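Local coordinates for protein Exo beta-1,2-glucooligosaccharide sophorohydrolase (non-reducing end) (Parabacteroides distasonis ATCC 8503, PDB 5Z06) that hydrolyses linear beta-1,2-glucan and beta-1,2-glucooligosaccharides of four or more units as an exo-acting enzyme, releasing sophorose from the non-reducing end, at residues W490-E494 with E495-E499. Numbering follows the deposited sequence.
Sequences WASQE and EYAQE
Gln498 reaches back from the first turn of helix 495-505 to the loop that enters it, with Glu494 at the N-cap position. Two hydrogen bonds from Gln498 join the loop to this helix start. Gln498 N donates to Glu494 O at 3.0 Å, an i to i+4 backbone bond, and Gln498 NE2 donates to Gln493 O at 2.8 Å. NE2 stands above the Gln493 carbonyl plane, 36° out of it, while Gln493 O stays close to the plane of the amide. With CG anti to the carbonyl carbon (chi1 -68°) and an extended chain beyond it, NE2 is carried back to Gln493 O, CG passing 3.3 Å from Glu494 O. Replaced by alanine, Gln498 would keep its backbone bond, but Gln493 O would probably lose its side-chain donor. Ala497 CB also meets Ser492, 3.5 Å from OG.

One shell out, the loop braces itself. Ser492 OG accepts from Glu494 N at 3.1 Å, an ST turn, and also bonds Tyr443 OH, which binds Glu494 OE1 as well. Gln493 NE2 bonds Ala491 O and Met512 O, so its amide links the residue just after helix 485-490 to Met512. Glu494 OE1 and Glu495 OE2 come within 3.9 Å, a like-charge approach that their bonds to Tyr443 OH and Tyr496 N probably offset. Glu495 curls back, bent at chi2 (-55°), and Tyr496 N meets its OE2 from above the carboxylate plane at 3.0 Å.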
ATOM      1  N   TRP A 490     -11.728  15.322  22.003  1.00 28.61           N
ATOM      2  CA  TRP A 490     -12.136  15.076  20.627  1.00 27.36           C
ATOM      3  C   TRP A 490     -12.818  16.310  19.997  1.00 28.83           C
ATOM      4  O   TRP A 490     -12.340  16.827  18.989  1.00 28.14           O
ATOM      5  CB  TRP A 490     -13.045  13.859  20.581  1.00 26.04           C
ATOM      6  CG  TRP A 490     -13.814  13.761  19.389  1.00 26.18           C
ATOM      7  CD1 TRP A 490     -15.113  14.058  19.246  1.00 26.91           C
ATOM      8  CD2 TRP A 490     -13.333  13.371  18.103  1.00 25.89           C
ATOM      9  NE1 TRP A 490     -15.507  13.835  17.950  1.00 29.20           N
ATOM     10  CE2 TRP A 490     -14.428  13.420  17.221  1.00 26.38           C
ATOM     11  CE3 TRP A 490     -12.092  12.921  17.625  1.00 25.99           C
ATOM     12  CZ2 TRP A 490     -14.329  13.082  15.867  1.00 25.85           C
ATOM     13  CZ3 TRP A 490     -11.994  12.566  16.270  1.00 26.79           C
ATOM     14  CH2 TRP A 490     -13.108  12.661  15.410  1.00 25.21           C
ATOM     15  N   ALA A 491     -13.896  16.797  20.612  1.00 28.85           N
ATOM     16  CA  ALA A 491     -14.640  17.948  20.077  1.00 30.93           C
ATOM     17  C   ALA A 491     -14.343  19.247  20.852  1.00 30.17           C
ATOM     18  O   ALA A 491     -15.199  20.106  20.983  1.00 31.14           O
ATOM     19  CB  ALA A 491     -16.130  17.651  20.058  1.00 28.19           C
ATOM     20  N   SER A 492     -13.126  19.360  21.356  1.00 30.97           N
ATOM     21  CA  SER A 492     -12.692  20.507  22.122  1.00 34.55           C
ATOM     22  C   SER A 492     -13.065  21.806  21.426  1.00 37.07           C
ATOM     23  O   SER A 492     -12.811  21.970  20.227  1.00 33.78           O
ATOM     24  CB  SER A 492     -11.177  20.489  22.283  1.00 34.54           C
ATOM     25  OG  SER A 492     -10.729  21.643  22.980  1.00 33.27           O
ATOM     26  N   GLN A 493     -13.653  22.719  22.198  1.00 36.49           N
ATOM     27  CA  GLN A 493     -13.913  24.070  21.734  1.00 37.64           C
ATOM     28  C   GLN A 493     -12.774  25.047  22.048  1.00 37.29           C
ATOM     29  O   GLN A 493     -12.874  26.214  21.700  1.00 38.49           O
ATOM     30  CB  GLN A 493     -15.235  24.562  22.314  1.00 38.00           C
ATOM     31  CG  GLN A 493     -16.415  23.687  21.923  1.00 37.47           C
ATOM     32  CD  GLN A 493     -16.612  23.662  20.421  1.00 37.69           C
ATOM     33  OE1 GLN A 493     -16.979  24.667  19.818  1.00 37.79           O
ATOM     34  NE2 GLN A 493     -16.328  22.519  19.803  1.00 37.97           N
ATOM     35  N   GLU A 494     -11.679  24.572  22.637  1.00 38.85           N
ATOM     36  CA  GLU A 494     -10.575  25.452  23.015  1.00 41.29           C
ATOM     37  C   GLU A 494      -9.916  26.073  21.809  1.00 42.46           C
ATOM     38  O   GLU A 494      -9.902  25.489  20.727  1.00 37.64           O
ATOM     39  CB  GLU A 494      -9.488  24.727  23.803  1.00 39.91           C
ATOM     40  CG  GLU A 494      -9.928  24.254  25.168  1.00 42.83           C
ATOM     41  CD  GLU A 494      -8.787  23.677  25.984  1.00 44.11           C
ATOM     42  OE1 GLU A 494      -7.684  23.427  25.427  1.00 46.05           O
ATOM     43  OE2 GLU A 494      -9.006  23.470  27.193  1.00 47.92           O
ATOM     44  N   GLU A 495      -9.374  27.264  22.050  1.00 44.43           N
ATOM     45  CA  GLU A 495      -8.530  28.005  21.117  1.00 47.30           C
ATOM     46  C   GLU A 495      -7.443  27.132  20.494  1.00 44.17           C
ATOM     47  O   GLU A 495      -7.266  27.137  19.265  1.00 38.11           O
ATOM     48  CB  GLU A 495      -7.916  29.257  21.804  1.00 52.98           C
ATOM     49  CG  GLU A 495      -6.842  29.017  22.907  1.00 61.38           C
ATOM     50  CD  GLU A 495      -7.271  28.087  24.073  1.00 66.91           C
ATOM     51  OE1 GLU A 495      -8.255  28.419  24.798  1.00 71.09           O
ATOM     52  OE2 GLU A 495      -6.629  27.010  24.261  1.00 57.62           O
ATOM     53  N   TYR A 496      -6.753  26.359  21.337  1.00 42.38           N
ATOM     54  CA  TYR A 496      -5.672  25.508  20.885  1.00 41.75           C
ATOM     55  C   TYR A 496      -6.204  24.493  19.862  1.00 38.71           C
ATOM     56  O   TYR A 496      -5.552  24.242  18.848  1.00 38.71           O
ATOM     57  CB  TYR A 496      -4.999  24.768  22.056  1.00 44.00           C
ATOM     58  CG  TYR A 496      -3.914  23.837  21.569  1.00 46.82           C
ATOM     59  CD1 TYR A 496      -4.230  22.559  21.096  1.00 46.32           C
ATOM     60  CD2 TYR A 496      -2.584  24.241  21.524  1.00 48.86           C
ATOM     61  CE1 TYR A 496      -3.263  21.713  20.597  1.00 47.60           C
ATOM     62  CE2 TYR A 496      -1.600  23.381  21.049  1.00 51.89           C
ATOM     63  CZ  TYR A 496      -1.957  22.117  20.579  1.00 51.11           C
ATOM     64  OH  TYR A 496      -1.023  21.243  20.086  1.00 52.95           O
ATOM     65  N   ALA A 497      -7.365  23.905  20.138  1.00 35.70           N
ATOM     66  CA  ALA A 497      -7.936  22.860  19.265  1.00 35.62           C
ATOM     67  C   ALA A 497      -8.408  23.477  17.960  1.00 36.78           C
ATOM     68  O   ALA A 497      -8.321  22.852  16.902  1.00 34.05           O
ATOM     69  CB  ALA A 497      -9.084  22.131  19.949  1.00 32.51           C
ATOM     70  N   GLN A 498      -8.904  24.708  18.050  1.00 38.65           N
ATOM     71  CA  GLN A 498      -9.271  25.474  16.863  1.00 40.47           C
ATOM     72  C   GLN A 498      -8.058  25.692  15.982  1.00 38.57           C
ATOM     73  O   GLN A 498      -8.111  25.418  14.784  1.00 35.85           O
ATOM     74  CB  GLN A 498      -9.904  26.812  17.246  1.00 43.03           C
ATOM     75  CG  GLN A 498     -11.265  26.688  17.915  1.00 44.95           C
ATOM     76  CD  GLN A 498     -11.758  28.006  18.464  1.00 48.31           C
ATOM     77  OE1 GLN A 498     -11.583  29.052  17.836  1.00 49.92           O
ATOM     78  NE2 GLN A 498     -12.404  27.962  19.626  1.00 49.49           N
ATOM     79  N   GLU A 499      -6.972  26.162  16.587  1.00 38.58           N
ATOM     80  CA  GLU A 499      -5.709  26.365  15.876  1.00 40.62           C
ATOM     81  C   GLU A 499      -5.142  25.067  15.279  1.00 35.91           C
ATOM     82  O   GLU A 499      -4.625  25.065  14.175  1.00 36.55           O
ATOM     83  CB  GLU A 499      -4.666  27.008  16.792  1.00 42.12           C
ATOM     84  CG  GLU A 499      -4.936  28.482  17.074  1.00 48.17           C
ATOM     85  CD  GLU A 499      -3.945  29.116  18.057  1.00 51.61           C
ATOM     86  OE1 GLU A 499      -3.110  28.409  18.662  1.00 54.93           O
ATOM     87  OE2 GLU A 499      -4.007  30.346  18.238  1.00 57.18           O
TER